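Local coordinates for protein actin depolymerization factor 2 (Plasmodium berghei, PDB 2XFA) that binds actin and, as an ADF/cofilin-family protein of the malaria parasite, probably promotes the turnover of actin filaments, at residues V10-E15 and E115-K120; F20-L23 and L28-Y31; I81-P84 and L88-R91; L128-D133 and K142-N147. One frame throughout, in Å; residues are numbered along the deposited sequence.

Interaction 1: V10-E15 and E115-K120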
loop_
_atom_site.group_PDB
_atom_site.type_symbol
_atom_site.label_atom_id
_atom_site.label_comp_id
_atom_site.label_asym_id
_atom_site.label_seq_id
_atom_site.Cartn_x
_atom_site.Cartn_y
_atom_site.Cartn_z
ATOM N N VAL A 10 -2.019 -18.707 0.927
ATOM C CA VAL A 10 -1.171 -17.845 1.747
ATOM C C VAL A 10 -1.915 -17.320 2.988
ATOM O O VAL A 10 -3.124 -17.090 2.941
ATOM C CB VAL A 10 -0.539 -16.689 0.915
ATOM C CG1 VAL A 10 -1.035 -16.723 -0.520
ATOM C CG2 VAL A 10 -0.808 -15.338 1.560
ATOM N N ASN A 11 -1.190 -17.181 4.099
ATOM C CA ASN A 11 -1.732 -16.612 5.331
ATOM C C ASN A 11 -1.050 -15.291 5.688
ATOM O O ASN A 11 -0.069 -14.883 5.039
ATOM C CB ASN A 11 -1.596 -17.593 6.498
ATOM C CG ASN A 11 -0.216 -17.553 7.144
ATOM O OD1 ASN A 11 0.754 -17.106 6.536
ATOM N ND2 ASN A 11 -0.125 -18.027 8.383
ATOM N N VAL A 12 -1.552 -14.644 6.737
ATOM C CA VAL A 12 -1.120 -13.293 7.090
ATOM C C VAL A 12 -0.389 -13.244 8.432
ATOM O O VAL A 12 -0.960 -13.574 9.469
ATOM C CB VAL A 12 -2.327 -12.330 7.170
ATOM C CG1 VAL A 12 -1.849 -10.888 7.320
ATOM C CG2 VAL A 12 -3.218 -12.481 5.951
ATOM N N SER A 13 0.864 -12.804 8.408
ATOM C CA SER A 13 1.681 -12.690 9.612
ATOM C C SER A 13 1.158 -11.624 10.565
ATOM O O SER A 13 0.732 -10.557 10.137
ATOM C CB SER A 13 3.130 -12.364 9.250
ATOM O OG SER A 13 3.913 -12.224 10.428
ATOM N N ASP A 14 1.228 -11.912 11.862
ATOM C CA ASP A 14 0.691 -11.021 12.893
ATOM C C ASP A 14 1.416 -9.679 13.009
ATOM O O ASP A 14 0.816 -8.689 13.419
ATOM C CB ASP A 14 0.662 -11.737 14.243
ATOM C CG ASP A 14 -0.087 -13.055 14.178
ATOM O OD1 ASP A 14 -1.337 -13.027 14.218
ATOM O OD2 ASP A 14 0.572 -14.113 14.063
ATOM N N GLU A 15 2.698 -9.644 12.654
ATOM C CA GLU A 15 3.422 -8.377 12.571
ATOM C C GLU A 15 2.714 -7.420 11.601
ATOM O O GLU A 15 2.808 -6.197 11.740
ATOM C CB GLU A 15 4.868 -8.602 12.115
ATOM C CG GLU A 15 5.941 -8.109 13.100
ATOM C CD GLU A 15 6.561 -6.754 12.722
ATOM O OE1 GLU A 15 6.487 -5.816 13.550
ATOM O OE2 GLU A 15 7.138 -6.630 11.615
ATOM N N GLU A 115 -7.677 -9.883 -0.452
ATOM C CA GLU A 115 -8.791 -9.905 0.513
ATOM C C GLU A 115 -8.401 -10.376 1.917
ATOM O O GLU A 115 -8.913 -9.874 2.929
ATOM C CB GLU A 115 -9.948 -10.792 0.014
ATOM C CG GLU A 115 -10.489 -10.458 -1.381
ATOM C CD GLU A 115 -9.767 -11.209 -2.503
ATOM O OE1 GLU A 115 -10.265 -12.282 -2.927
ATOM O OE2 GLU A 115 -8.707 -10.723 -2.958
ATOM N N SER A 116 -7.525 -11.371 1.969
ATOM C CA SER A 116 -7.063 -11.932 3.232
ATOM C C SER A 116 -6.378 -10.855 4.045
ATOM O O SER A 116 -6.479 -10.822 5.251
ATOM C CB SER A 116 -6.089 -13.090 2.983
ATOM O OG SER A 116 -6.682 -14.107 2.189
ATOM N N LEU A 117 -5.676 -9.956 3.369
ATOM C CA LEU A 117 -5.034 -8.857 4.062
ATOM C C LEU A 117 -6.064 -7.757 4.398
ATOM O O LEU A 117 -6.163 -7.323 5.536
ATOM C CB LEU A 117 -3.913 -8.276 3.196
ATOM C CG LEU A 117 -2.650 -7.734 3.864
ATOM C CD1 LEU A 117 -1.882 -6.696 2.959
ATOM C CD2 LEU A 117 -2.967 -7.197 5.234
ATOM N N VAL A 118 -6.809 -7.305 3.397
ATOM C CA VAL A 118 -7.707 -6.152 3.553
ATOM C C VAL A 118 -8.742 -6.387 4.629
ATOM O O VAL A 118 -9.076 -5.483 5.395
ATOM C CB VAL A 118 -8.395 -5.785 2.218
ATOM C CG1 VAL A 118 -9.555 -4.806 2.442
ATOM C CG2 VAL A 118 -7.362 -5.166 1.256
ATOM N N ARG A 119 -9.234 -7.611 4.724
ATOM C CA ARG A 119 -10.329 -7.868 5.646
ATOM C C ARG A 119 -9.867 -7.777 7.105
ATOM O O ARG A 119 -10.685 -7.797 8.010
ATOM C CB ARG A 119 -10.952 -9.238 5.372
ATOM C CG ARG A 119 -10.132 -10.364 5.973
ATOM C CD ARG A 119 -11.009 -11.461 6.564
ATOM N NE ARG A 119 -11.478 -12.368 5.525
ATOM C CZ ARG A 119 -10.677 -13.196 4.863
ATOM N NH1 ARG A 119 -9.383 -13.220 5.148
ATOM N NH2 ARG A 119 -11.164 -13.994 3.920
ATOM N N LYS A 120 -8.559 -7.715 7.340
ATOM C CA LYS A 120 -8.027 -7.570 8.702
ATOM C C LYS A 120 -7.738 -6.112 9.015
ATOM O O LYS A 120 -7.373 -5.768 10.134
ATOM C CB LYS A 120 -6.708 -8.341 8.856
ATOM C CG LYS A 120 -6.843 -9.825 9.089
ATOM C CD LYS A 120 -7.484 -10.504 7.902
ATOM C CE LYS A 120 -7.434 -12.024 8.028
ATOM N NZ LYS A 120 -6.077 -12.570 7.744
#

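Interaction 2: F20-L23 and L28-Y31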
loop_
_atom_site.group_PDB
_atom_site.type_symbol
_atom_site.label_atom_id
_atom_site.label_comp_id
_atom_site.label_asym_id
_atom_site.label_seq_id
_atom_site.Cartn_x
_atom_site.Cartn_y
_atom_site.Cartn_z
ATOM N N PHE A 20 0.365 -2.041 11.041
ATOM C CA PHE A 20 -0.776 -1.234 10.619
ATOM C C PHE A 20 -1.394 -0.492 11.802
ATOM O O PHE A 20 -1.732 0.689 11.719
ATOM C CB PHE A 20 -1.839 -2.083 9.941
ATOM C CG PHE A 20 -3.116 -1.317 9.680
ATOM C CD1 PHE A 20 -3.181 -0.382 8.663
ATOM C CD2 PHE A 20 -4.226 -1.499 10.482
ATOM C CE1 PHE A 20 -4.347 0.341 8.429
ATOM C CE2 PHE A 20 -5.395 -0.776 10.255
ATOM C CZ PHE A 20 -5.456 0.142 9.240
ATOM N N ASN A 21 -1.542 -1.182 12.918
ATOM C CA ASN A 21 -2.099 -0.518 14.096
ATOM C C ASN A 21 -1.179 0.595 14.607
ATOM O O ASN A 21 -1.645 1.655 15.001
ATOM C CB ASN A 21 -2.450 -1.528 15.193
ATOM C CG ASN A 21 -3.727 -2.321 14.880
ATOM O OD1 ASN A 21 -3.879 -3.466 15.302
ATOM N ND2 ASN A 21 -4.643 -1.706 14.144
ATOM N N ARG A 22 0.130 0.370 14.565
ATOM C CA ARG A 22 1.079 1.428 14.900
ATOM C C ARG A 22 0.949 2.629 13.952
ATOM O O ARG A 22 1.172 3.765 14.358
ATOM C CB ARG A 22 2.516 0.885 14.919
ATOM C CG ARG A 22 2.865 0.132 16.201
ATOM C CD ARG A 22 4.142 -0.689 16.073
ATOM N NE ARG A 22 5.321 0.121 15.771
ATOM C CZ ARG A 22 5.938 0.898 16.656
ATOM N NH1 ARG A 22 5.480 0.980 17.900
ATOM N NH2 ARG A 22 7.006 1.602 16.301
ATOM N N LEU A 23 0.590 2.365 12.693
ATOM C CA LEU A 23 0.354 3.415 11.691
ATOM C C LEU A 23 -0.949 4.159 11.942
ATOM O O LEU A 23 -0.987 5.390 11.966
ATOM C CB LEU A 23 0.297 2.808 10.282
ATOM C CG LEU A 23 -0.052 3.746 9.121
ATOM C CD1 LEU A 23 0.604 3.297 7.813
ATOM C CD2 LEU A 23 -1.551 3.849 8.943
ATOM N N LEU A 28 3.096 5.976 14.203
ATOM C CA LEU A 28 4.548 5.827 14.237
ATOM C C LEU A 28 5.111 5.397 12.882
ATOM O O LEU A 28 6.325 5.390 12.680
ATOM C CB LEU A 28 4.966 4.849 15.344
ATOM C CG LEU A 28 4.653 5.297 16.782
ATOM C CD1 LEU A 28 5.006 4.218 17.807
ATOM C CD2 LEU A 28 5.359 6.612 17.121
ATOM N N ASN A 29 4.222 5.037 11.962
ATOM C CA ASN A 29 4.616 4.672 10.604
ATOM C C ASN A 29 3.886 5.572 9.630
ATOM O O ASN A 29 2.710 5.864 9.826
ATOM C CB ASN A 29 4.241 3.221 10.300
ATOM C CG ASN A 29 4.993 2.220 11.158
ATOM O OD1 ASN A 29 6.184 2.388 11.442
ATOM N ND2 ASN A 29 4.305 1.152 11.554
ATOM N N LYS A 30 4.564 6.004 8.577
ATOM C CA LYS A 30 3.898 6.769 7.534
ATOM C C LYS A 30 3.358 5.873 6.415
ATOM O O LYS A 30 2.337 6.179 5.816
ATOM C CB LYS A 30 4.832 7.824 6.953
ATOM C CG LYS A 30 4.119 9.085 6.512
ATOM C CD LYS A 30 3.550 9.814 7.708
ATOM C CE LYS A 30 2.655 10.964 7.286
ATOM N NZ LYS A 30 1.997 11.604 8.463
ATOM N N TYR A 31 4.082 4.801 6.095
ATOM C CA TYR A 31 3.594 3.823 5.153
ATOM C C TYR A 31 4.214 2.483 5.437
ATOM O O TYR A 31 5.237 2.390 6.089
ATOM C CB TYR A 31 3.790 4.217 3.674
ATOM C CG TYR A 31 5.210 4.263 3.165
ATOM C CD1 TYR A 31 5.847 3.120 2.715
ATOM C CD2 TYR A 31 5.902 5.453 3.108
ATOM C CE1 TYR A 31 7.134 3.163 2.243
ATOM C CE2 TYR A 31 7.196 5.504 2.634
ATOM C CZ TYR A 31 7.804 4.355 2.206
ATOM O OH TYR A 31 9.087 4.403 1.737
#

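Interaction 3: I81-P84 and L88-R91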
loop_
_atom_site.group_PDB
_atom_site.type_symbol
_atom_site.label_atom_id
_atom_site.label_comp_id
_atom_site.label_asym_id
_atom_site.label_seq_id
_atom_site.Cartn_x
_atom_site.Cartn_y
_atom_site.Cartn_z
ATOM N N ILE A 81 -4.152 14.622 3.359
ATOM C CA ILE A 81 -5.046 15.155 2.344
ATOM C C ILE A 81 -5.986 16.264 2.831
ATOM O O ILE A 81 -6.841 16.052 3.696
ATOM C CB ILE A 81 -5.832 14.035 1.655
ATOM C CG1 ILE A 81 -4.897 13.227 0.763
ATOM C CG2 ILE A 81 -6.955 14.613 0.819
ATOM C CD1 ILE A 81 -5.579 12.085 0.087
ATOM N N PRO A 82 -5.826 17.460 2.258
ATOM C CA PRO A 82 -6.632 18.611 2.665
ATOM C C PRO A 82 -8.085 18.455 2.232
ATOM O O PRO A 82 -8.362 18.024 1.110
ATOM C CB PRO A 82 -5.971 19.775 1.921
ATOM C CG PRO A 82 -5.347 19.152 0.731
ATOM C CD PRO A 82 -4.887 17.794 1.172
ATOM N N THR A 83 -9.000 18.793 3.134
ATOM C CA THR A 83 -10.425 18.793 2.828
ATOM C C THR A 83 -10.697 19.738 1.661
ATOM O O THR A 83 -9.794 20.450 1.214
ATOM C CB THR A 83 -11.266 19.226 4.061
ATOM O OG1 THR A 83 -10.840 20.516 4.519
ATOM C CG2 THR A 83 -11.114 18.222 5.195
ATOM N N PRO A 84 -11.939 19.747 1.149
ATOM C CA PRO A 84 -12.256 20.784 0.162
ATOM C C PRO A 84 -12.185 22.166 0.807
ATOM O O PRO A 84 -12.724 23.127 0.261
ATOM C CB PRO A 84 -13.692 20.449 -0.259
ATOM C CG PRO A 84 -14.230 19.573 0.829
ATOM C CD PRO A 84 -13.056 18.807 1.345
ATOM N N LEU A 88 -5.624 19.751 6.387
ATOM C CA LEU A 88 -4.969 18.452 6.183
ATOM C C LEU A 88 -5.478 17.341 7.097
ATOM O O LEU A 88 -5.111 17.270 8.270
ATOM C CB LEU A 88 -3.446 18.570 6.319
ATOM C CG LEU A 88 -2.647 19.020 5.094
ATOM C CD1 LEU A 88 -1.160 19.055 5.415
ATOM C CD2 LEU A 88 -2.912 18.102 3.913
ATOM N N ARG A 89 -6.324 16.476 6.549
ATOM C CA ARG A 89 -6.779 15.300 7.263
ATOM C C ARG A 89 -6.047 14.093 6.703
ATOM O O ARG A 89 -5.964 13.934 5.481
ATOM C CB ARG A 89 -8.279 15.113 7.077
ATOM C CG ARG A 89 -9.116 16.300 7.513
ATOM C CD ARG A 89 -9.016 16.535 9.010
ATOM N NE ARG A 89 -10.335 16.566 9.638
ATOM C CZ ARG A 89 -11.123 17.639 9.683
ATOM N NH1 ARG A 89 -10.728 18.781 9.131
ATOM N NH2 ARG A 89 -12.308 17.567 10.279
ATOM N N ASP A 90 -5.528 13.250 7.598
ATOM C CA ASP A 90 -4.856 12.005 7.219
ATOM C C ASP A 90 -5.851 10.912 6.848
ATOM O O ASP A 90 -6.727 10.566 7.652
ATOM C CB ASP A 90 -3.991 11.500 8.372
ATOM C CG ASP A 90 -2.787 12.384 8.633
ATOM O OD1 ASP A 90 -2.211 12.283 9.741
ATOM O OD2 ASP A 90 -2.419 13.176 7.734
ATOM N N ARG A 91 -5.703 10.359 5.643
ATOM C CA ARG A 91 -6.581 9.281 5.149
ATOM C C ARG A 91 -5.759 8.029 4.880
ATOM O O ARG A 91 -4.660 8.106 4.329
ATOM C CB ARG A 91 -7.278 9.682 3.845
ATOM C CG ARG A 91 -8.239 10.889 3.937
ATOM C CD ARG A 91 -8.781 11.027 5.337
ATOM N NE ARG A 91 -10.073 11.712 5.379
ATOM C CZ ARG A 91 -10.722 12.009 6.502
ATOM N NH1 ARG A 91 -10.192 11.694 7.677
ATOM N NH2 ARG A 91 -11.894 12.625 6.450
#

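Interaction 4: L128-D133 and K142-N147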
loop_
_atom_site.group_PDB
_atom_site.type_symbol
_atom_site.label_atom_id
_atom_site.label_comp_id
_atom_site.label_asym_id
_atom_site.label_seq_id
_atom_site.Cartn_x
_atom_site.Cartn_y
_atom_site.Cartn_z
ATOM N N LEU A 128 -7.148 0.737 -3.618
ATOM C CA LEU A 128 -6.809 1.036 -5.013
ATOM C C LEU A 128 -6.036 -0.103 -5.645
ATOM O O LEU A 128 -5.257 -0.759 -4.996
ATOM C CB LEU A 128 -5.896 2.266 -5.085
ATOM C CG LEU A 128 -6.354 3.562 -4.421
ATOM C CD1 LEU A 128 -5.310 4.651 -4.555
ATOM C CD2 LEU A 128 -7.642 3.981 -5.070
ATOM N N GLU A 129 -6.232 -0.307 -6.933
ATOM C CA GLU A 129 -5.389 -1.211 -7.675
ATOM C C GLU A 129 -4.735 -0.405 -8.791
ATOM O O GLU A 129 -5.432 0.297 -9.550
ATOM C CB GLU A 129 -6.199 -2.378 -8.242
ATOM C CG GLU A 129 -5.346 -3.424 -8.990
ATOM C CD GLU A 129 -6.196 -4.538 -9.605
ATOM O OE1 GLU A 129 -7.007 -5.153 -8.872
ATOM O OE2 GLU A 129 -6.054 -4.796 -10.821
ATOM N N ILE A 130 -3.410 -0.497 -8.848
ATOM C CA ILE A 130 -2.592 0.159 -9.866
ATOM C C ILE A 130 -1.742 -0.872 -10.619
ATOM O O ILE A 130 -0.977 -1.632 -10.037
ATOM C CB ILE A 130 -1.658 1.205 -9.244
ATOM C CG1 ILE A 130 -2.471 2.261 -8.496
ATOM C CG2 ILE A 130 -0.806 1.870 -10.323
ATOM C CD1 ILE A 130 -1.622 3.386 -7.929
ATOM N N THR A 131 -1.871 -0.870 -11.937
ATOM C CA THR A 131 -1.247 -1.884 -12.759
ATOM C C THR A 131 -0.454 -1.239 -13.914
ATOM O O THR A 131 -0.066 -1.907 -14.869
ATOM C CB THR A 131 -2.342 -2.790 -13.332
ATOM O OG1 THR A 131 -1.752 -3.864 -14.073
ATOM C CG2 THR A 131 -3.287 -1.974 -14.219
ATOM N N CYS A 132 -0.227 0.065 -13.835
ATOM C CA CYS A 132 0.470 0.767 -14.909
ATOM C C CYS A 132 1.959 0.393 -14.907
ATOM O O CYS A 132 2.375 -0.527 -14.191
ATOM C CB CYS A 132 0.281 2.285 -14.775
ATOM S SG CYS A 132 0.817 2.946 -13.171
ATOM N N ASP A 133 2.747 1.066 -15.738
ATOM C CA ASP A 133 4.204 0.914 -15.682
ATOM C C ASP A 133 4.735 1.734 -14.510
ATOM O O ASP A 133 4.170 2.788 -14.165
ATOM C CB ASP A 133 4.875 1.386 -16.988
ATOM C CG ASP A 133 6.368 1.024 -17.032
ATOM O OD1 ASP A 133 7.203 1.845 -16.595
ATOM O OD2 ASP A 133 6.696 -0.101 -17.460
ATOM N N LYS A 142 -1.453 9.960 -7.921
ATOM C CA LYS A 142 -1.866 11.336 -7.642
ATOM C C LYS A 142 -3.219 11.651 -8.298
ATOM O O LYS A 142 -4.137 12.148 -7.637
ATOM C CB LYS A 142 -0.772 12.336 -8.052
ATOM C CG LYS A 142 -1.028 13.755 -7.570
ATOM C CD LYS A 142 0.220 14.633 -7.762
ATOM C CE LYS A 142 -0.081 16.118 -7.551
ATOM N NZ LYS A 142 -0.722 16.400 -6.227
ATOM N N ALA A 143 -3.346 11.309 -9.580
ATOM C CA ALA A 143 -4.572 11.537 -10.339
ATOM C C ALA A 143 -5.735 10.855 -9.654
ATOM O O ALA A 143 -6.783 11.443 -9.461
ATOM C CB ALA A 143 -4.420 11.013 -11.765
ATOM N N ILE A 144 -5.545 9.604 -9.272
ATOM C CA ILE A 144 -6.598 8.893 -8.561
ATOM C C ILE A 144 -6.940 9.606 -7.260
ATOM O O ILE A 144 -8.076 9.986 -7.014
ATOM C CB ILE A 144 -6.166 7.473 -8.254
ATOM C CG1 ILE A 144 -6.277 6.618 -9.518
ATOM C CG2 ILE A 144 -7.017 6.897 -7.148
ATOM C CD1 ILE A 144 -5.487 5.305 -9.422
ATOM N N ILE A 145 -5.941 9.809 -6.423
ATOM C CA ILE A 145 -6.194 10.466 -5.161
ATOM C C ILE A 145 -6.950 11.790 -5.357
ATOM O O ILE A 145 -7.948 12.042 -4.679
ATOM C CB ILE A 145 -4.907 10.624 -4.361
ATOM C CG1 ILE A 145 -4.313 9.232 -4.084
ATOM C CG2 ILE A 145 -5.182 11.347 -3.077
ATOM C CD1 ILE A 145 -2.982 9.253 -3.423
ATOM N N LEU A 146 -6.520 12.602 -6.319
ATOM C CA LEU A 146 -7.107 13.930 -6.517
ATOM C C LEU A 146 -8.500 13.930 -7.168
ATOM O O LEU A 146 -9.296 14.826 -6.902
ATOM C CB LEU A 146 -6.163 14.849 -7.299
ATOM C CG LEU A 146 -4.808 15.034 -6.612
ATOM C CD1 LEU A 146 -3.922 16.048 -7.346
ATOM C CD2 LEU A 146 -4.998 15.414 -5.137
ATOM N N ASN A 147 -8.792 12.950 -8.021
ATOM C CA ASN A 147 -10.134 12.829 -8.596
ATOM C C ASN A 147 -11.084 12.096 -7.664
ATOM O O ASN A 147 -11.955 11.338 -8.112
ATOM C CB ASN A 147 -10.098 12.130 -9.946
ATOM C CG ASN A 147 -9.682 13.051 -11.049
ATOM O OD1 ASN A 147 -10.326 14.077 -11.292
ATOM N ND2 ASN A 147 -8.597 12.701 -11.729
#

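Interaction 1: V10-E15 and E115-K120
Val12 meets Ser116 and Leu117 of the last turn of helix 104-118 and Lys120 just after it. The apolar part is small. Val12 CG1 approaches Leu117 CD2 at 4.4 Å. Val12 CG2 lies 4.2 Å from Ser116 CB and also near the Ser116 backbone carbonyl. CG1 is anti to the backbone N of Val12 (chi1 -171°), which places CG2 beside that N and turns it to the helix end. Leu117 is buried and also packs on Phe94 of the sheet.

The second kind of contact is between a methyl group and a charged amine. The Lys120 chain bends at chi2 and chi4 and runs past Val12 in the opposite direction. Its NZ comes to 3.4 Å from Val12 CG2.

No hydrogen bond joins the two segments. The polar backbone of 10-15 is used by the sheet instead: Asn11 and Ser13 bond to Ile42 on the neighbouring strand 41-48. Edge strand 11-12 is therefore held by its strand partner, while its link to the helix end rests on van der Waals contact, and the aliphatic Val12 side chain probably shields part of the Lys120 amine.

Interaction 2: F20-L23 and L28-Y31
Leu28 makes both a backbone and a side-chain contact with Arg22. Its N donates to Arg22 O at 2.9 Å in a fairly straight bond (N-H...O 165°), with the donor tilted from the carbonyl plane. Its side chain crosses the Arg22 side chain obliquely. Leu28 CD1 lies 3.3 Å from Arg22 NH1, and Leu28 CB sits over one face of the guanidinium, offset toward the rim. A bend at chi3 (61°) turns the guanidinium back to this leucine.

Asn29 points at the helix. Its CB packs 4.0 Å from Leu23 CB, and its ND2 lies 3.8 Å from Arg22 CB. That ND2 is satisfied by a hydrogen bond to Glu19 OE1, about one helical turn before Arg22. Asn29 O rests 3.6 Å from Leu23 CG.

At Lys30 the backbone is what counts: its O is 3.9 Å from Leu23 CD1. Tyr31 CA lies 4.0 Å from Leu23 CD1. The Tyr31 ring packs on Ile59, Arg62 and Ile63 of helix 56-65, and its OH bonds to Asn66 just after it. Chain reversal after helix 14-24, with the loop folded back on the last helical turn before strand 31-37, forms a helix-loop-strand connection of the ADF/cofilin fold.

Interaction 3: I81-P84 and L88-R91
Arg89 pairs with Ile81 across the hairpin, and its side chain also touches Thr83 in the loop. It starts at CB, which is 3.8 Å from Ile81 O. On its own strand the same CB sits over the centre of one face of the Arg91 guanidinium. CG comes next and packs on Thr83 CG2 at 3.6 Å. With CG beside the backbone N (chi1 -57°), the chain is directed to the threonine methyl, and the two side chains pass at an angle. Bends at chi2 and chi3 carry CD and NE past the methyl at longer range, and NH1 comes closer again, 4.0 Å from Thr83 CG2.

The backbone here is a beta hairpin. Strands 73-81 and 89-97 are antiparallel neighbours in the central sheet, and Ile81 and Arg89 are the hydrogen-bonded pair next to the connecting loop. Ile81 N donates to Arg89 O at 2.9 Å (N-H...O 153°). Arg89 N returns a bond of 2.9 Å to Ile81 O (150°). Each donor stands above the plane of the carbonyl it bonds to. Both side chains of the pair lie on the same face of the sheet.

Leu88 runs alongside the Pro82 ring, with both side chains headed in one direction. Leu88 CD2 presses on Pro82 CD at 3.4 Å, tighter than a usual carbon contact. Within the loop, Thr83 OG1 accepts hydrogen bonds from the backbone N atoms of Glu85 and Val87, fixing the threonine whose methyl meets Arg89.

Interaction 4: L128-D133 and K142-N147
Ile144 and Leu128 carry most of this contact, with Ile130 at its margin. It joins edge strand 126-130 to the C-terminal helix 137-146, which packs against the mixed sheet in the ADF/cofilin fold.

Ile144 has the most surface buried by the contact. Its CG2 is anti to the backbone N, while CG1 lies beside that N (chi1 -77°). The two branches therefore go to different residues of the strand. CG2 goes to Leu128 and CD1, at the end of the longer branch, goes to Ile130.

Leu128 meets Ile144 with both methyls. CD2 lies 3.6 Å from Ile144 CG2, and CD1 lies 3.8 Å from the same atom. The single methyl is thus set against the fork of the leucine. The two side chains overlap antiparallel, each running beside the other. Leu128 is buried, and it also packs on Leu141 of the helix and Tyr93 of the adjacent strand. Its backbone bonds to Phe94 and Phe96 on that strand.

Ile130 adds a looser touch, with its CG1 4.4 Å from Ile144 CD1. It faces the helix as Leu128 does, two residues along the strand, and its side chain also reaches Glu140 and Leu141. No hydrogen bond crosses the contact, so segments 128-133 and 142-147 meet through hydrocarbon alone.

At the helix end, Asn147 N bonds to Ala143 O at 2.9 Å, and Asn147 ND2 adds a weak bond of 3.2 Å to that same oxygen.

Overall arrangement
From the N terminus, strand 11-12 opens interaction 1, which closes at the end of helix 104-118. Inside this long loop lie two short closures in series. Interaction 2 closes the short loop between helix 14-24 and strand 31-37, and interaction 3 joins strands 73-81 and 89-97. Interaction 4 follows after interaction 1 has closed and seats the last helix on strand 126-130. None of the loops cross. Interactions 1 and 4 involve the two outermost strands of the sheet, 11-12 and 126-130, and lie on opposite sides of the chain's centre. Interactions 3 and 4 touch directly, where Ile81 CD1 meets Ile145 CG2 at 3.3 Å. Interactions 1 and 2 share helix 14-24 without touching.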